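Local coordinates for protein ferredoxin component of carbazole 1,9a-dioxygenase (Nocardioides aromaticivorans, PDB 3GCE) that carries a Rieske-type [2Fe-2S] cluster and probably passes electrons to the terminal oxygenase component that dihydroxylates carbazole, at residues Glu69-Pro73 against Leu74-Arg78. Sequence-based numbering, arbitrary orientation.
Sequences EIECP and LHVGR. With FES (Fe2/s2 (inorganic) cluster), chain B.
Cys72 and Gly77 face each other where the hairpin joining strands 69-71 and 78-80 opens into a cluster-binding loop of the Rieske [2Fe-2S] domain, with the Cys-Pro-Leu-His sequence at its bend. Two ligands come from this turn. Cys72 SG binds the iron FE1 at 2.2 Å, its thiolate reaching the cluster because SG stands anti to the backbone N (chi1 176°), while the imidazole of His75 gives ND1 to the second iron, FE2, at 2.1 Å. Cys51 and His53, from another loop, complete the two iron sites. Gly77, with no side chain, brings its backbone N to 3.5 Å from cluster sulfide S1.

Backbone amides hold the loop closed. Cys72 N donates to Gly77 O over 2.8 Å, nearly straight at 162°, and a weak bond runs from Val76 N to Cys72 O. Leu74 N points at Cys72 SG from 3.5 Å, an amide-to-thiolate bond that would probably stabilise negative charge on the sulfur. Pro73 suits the bend with its restricted backbone.

Charged side chains tie the strands together beyond the loop. Arg78, extended from CG to NE, crosses Glu69 at about a right angle; Arg78 NH1 donates to Glu69 OE1 over 3.1 Å, the hydrogen bond of a salt bridge, within the guanidinium plane but from above the carboxylate plane. Ser67 also bonds that oxygen, and Thr87 holds OE2. Glu71 OE1 lies well out of the guanidinium plane, so its long salt bridge to Arg78 rests on charge alone; its hydrogen bond goes to His64. Alongside lies Val76, whose CB is 3.3 Å from Glu71 OE2, and a water accepts from Arg78 NE at 2.8 Å and also lies within bonding distance of Val76 O.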
ATOM      1  N   GLU A  69      -1.448   2.501  -9.435  1.00 13.00           N
ATOM      2  CA  GLU A  69      -0.340   1.562  -9.383  1.00 12.86           C
ATOM      3  C   GLU A  69       0.776   2.134  -8.541  1.00 12.62           C
ATOM      4  O   GLU A  69       1.058   3.342  -8.584  1.00 12.50           O
ATOM      5  CB  GLU A  69       0.214   1.318 -10.779  1.00 12.49           C
ATOM      6  CG  GLU A  69      -0.692   0.527 -11.708  1.00 14.62           C
ATOM      7  CD  GLU A  69      -0.078   0.415 -13.095  1.00 16.29           C
ATOM      8  OE1 GLU A  69       0.055   1.459 -13.753  1.00 17.68           O
ATOM      9  OE2 GLU A  69       0.294  -0.704 -13.517  1.00 14.96           O
ATOM     10  N   ILE A  70       1.405   1.259  -7.777  1.00 12.91           N
ATOM     11  CA  ILE A  70       2.678   1.563  -7.145  1.00 12.63           C
ATOM     12  C   ILE A  70       3.777   0.883  -7.983  1.00 12.65           C
ATOM     13  O   ILE A  70       3.669  -0.281  -8.368  1.00 11.25           O
ATOM     14  CB  ILE A  70       2.722   1.055  -5.686  1.00 13.13           C
ATOM     15  CG1 ILE A  70       4.016   1.506  -4.981  1.00 12.63           C
ATOM     16  CG2 ILE A  70       2.611  -0.493  -5.644  1.00 13.05           C
ATOM     17  CD1 ILE A  70       4.165   3.028  -4.843  1.00 10.21           C
ATOM     18  N   GLU A  71       4.839   1.619  -8.248  1.00 12.28           N
ATOM     19  CA  GLU A  71       5.925   1.113  -9.072  1.00 13.72           C
ATOM     20  C   GLU A  71       7.119   0.828  -8.163  1.00 13.50           C
ATOM     21  O   GLU A  71       7.563   1.709  -7.425  1.00 12.92           O
ATOM     22  CB  GLU A  71       6.276   2.147 -10.122  1.00 13.79           C
ATOM     23  CG  GLU A  71       7.498   1.837 -10.992  1.00 16.01           C
ATOM     24  CD  GLU A  71       7.746   2.961 -12.001  1.00 19.30           C
ATOM     25  OE1 GLU A  71       7.183   4.061 -11.821  1.00 24.90           O
ATOM     26  OE2 GLU A  71       8.504   2.766 -12.972  1.00 27.63           O
ATOM     27  N   CYS A  72       7.607  -0.413  -8.186  1.00 12.35           N
ATOM     28  CA  CYS A  72       8.703  -0.837  -7.303  1.00 11.23           C
ATOM     29  C   CYS A  72       9.959  -0.005  -7.620  1.00 11.19           C
ATOM     30  O   CYS A  72      10.285   0.192  -8.794  1.00 11.09           O
ATOM     31  CB  CYS A  72       8.990  -2.324  -7.564  1.00 11.58           C
ATOM     32  SG  CYS A  72      10.399  -2.999  -6.632  1.00 12.42           S
ATOM     33  N   PRO A  73      10.683   0.469  -6.592  1.00 11.19           N
ATOM     34  CA  PRO A  73      11.873   1.279  -6.906  1.00 11.27           C
ATOM     35  C   PRO A  73      13.059   0.506  -7.512  1.00 11.58           C
ATOM     36  O   PRO A  73      13.982   1.128  -8.085  1.00 10.72           O
ATOM     37  CB  PRO A  73      12.280   1.864  -5.545  1.00 11.34           C
ATOM     38  CG  PRO A  73      11.765   0.899  -4.532  1.00 12.63           C
ATOM     39  CD  PRO A  73      10.460   0.330  -5.134  1.00 10.42           C
ATOM     40  N   LEU A  74      13.034  -0.824  -7.410  1.00 10.75           N
ATOM     41  CA  LEU A  74      14.211  -1.592  -7.735  1.00 11.38           C
ATOM     42  C   LEU A  74      14.240  -2.039  -9.196  1.00 10.93           C
ATOM     43  O   LEU A  74      15.212  -1.743  -9.900  1.00 10.88           O
ATOM     44  CB  LEU A  74      14.411  -2.763  -6.758  1.00 11.01           C
ATOM     45  CG  LEU A  74      15.714  -3.551  -6.903  1.00 12.67           C
ATOM     46  CD1 LEU A  74      16.983  -2.649  -6.782  1.00 11.79           C
ATOM     47  CD2 LEU A  74      15.725  -4.705  -5.881  1.00 11.18           C
ATOM     48  N   HIS A  75      13.213  -2.757  -9.647  1.00 11.15           N
ATOM     49  CA  HIS A  75      13.147  -3.151 -11.065  1.00 10.61           C
ATOM     50  C   HIS A  75      11.877  -2.652 -11.748  1.00 11.18           C
ATOM     51  O   HIS A  75      11.512  -3.114 -12.858  1.00  9.37           O
ATOM     52  CB  HIS A  75      13.277  -4.658 -11.259  1.00 11.14           C
ATOM     53  CG  HIS A  75      14.374  -5.287 -10.456  1.00 10.70           C
ATOM     54  ND1 HIS A  75      14.125  -6.116  -9.391  1.00 11.48           N
ATOM     55  CD2 HIS A  75      15.725  -5.231 -10.580  1.00 11.93           C
ATOM     56  CE1 HIS A  75      15.270  -6.551  -8.886  1.00 10.06           C
ATOM     57  NE2 HIS A  75      16.260  -6.015  -9.582  1.00  9.25           N
ATOM     58  N   VAL A  76      11.207  -1.722 -11.075  1.00 11.01           N
ATOM     59  CA  VAL A  76      10.068  -0.970 -11.642  1.00 12.71           C
ATOM     60  C   VAL A  76       8.904  -1.837 -12.173  1.00 13.08           C
ATOM     61  O   VAL A  76       8.157  -1.442 -13.072  1.00 11.97           O
ATOM     62  CB  VAL A  76      10.500   0.193 -12.621  1.00 13.74           C
ATOM     63  CG1 VAL A  76      11.356   1.222 -11.870  1.00 15.41           C
ATOM     64  CG2 VAL A  76      11.207  -0.302 -13.911  1.00 15.52           C
ATOM     65  N   GLY A  77       8.769  -3.029 -11.588  1.00 12.33           N
ATOM     66  CA  GLY A  77       7.504  -3.759 -11.661  1.00 12.44           C
ATOM     67  C   GLY A  77       6.397  -2.906 -11.064  1.00 12.63           C
ATOM     68  O   GLY A  77       6.678  -1.918 -10.387  1.00 12.80           O
ATOM     69  N   ARG A  78       5.134  -3.268 -11.297  1.00 12.32           N
ATOM     70  CA  ARG A  78       4.015  -2.512 -10.710  1.00 13.06           C
ATOM     71  C   ARG A  78       2.948  -3.404 -10.106  1.00 12.42           C
ATOM     72  O   ARG A  78       2.783  -4.546 -10.539  1.00 12.10           O
ATOM     73  CB  ARG A  78       3.344  -1.592 -11.728  1.00 12.87           C
ATOM     74  CG  ARG A  78       4.249  -0.477 -12.285  1.00 13.99           C
ATOM     75  CD  ARG A  78       3.462   0.537 -13.124  1.00 15.30           C
ATOM     76  NE  ARG A  78       4.364   1.494 -13.781  1.00 16.00           N
ATOM     77  CZ  ARG A  78       3.975   2.590 -14.436  1.00 18.97           C
ATOM     78  NH1 ARG A  78       2.685   2.900 -14.549  1.00 16.45           N
ATOM     79  NH2 ARG A  78       4.889   3.377 -14.989  1.00 17.16           N
TER
HETATM   80 FE1  FES B 201      10.302  -5.171  -7.197  1.00 10.36          FE
HETATM   81 FE2  FES B 201      12.141  -6.518  -8.725  1.00 12.85          FE
HETATM   82  S1  FES B 201      10.328  -5.385  -9.461  1.00 13.61           S
HETATM   83  S2  FES B 201      12.080  -6.227  -6.535  1.00 10.42           S
HETATM   84  O   HOH W   1       6.941   0.689 -14.548  1.00 23.82           O
HETATM   85  O   HOH W   2      15.900   0.702 -10.095  1.00 21.85           O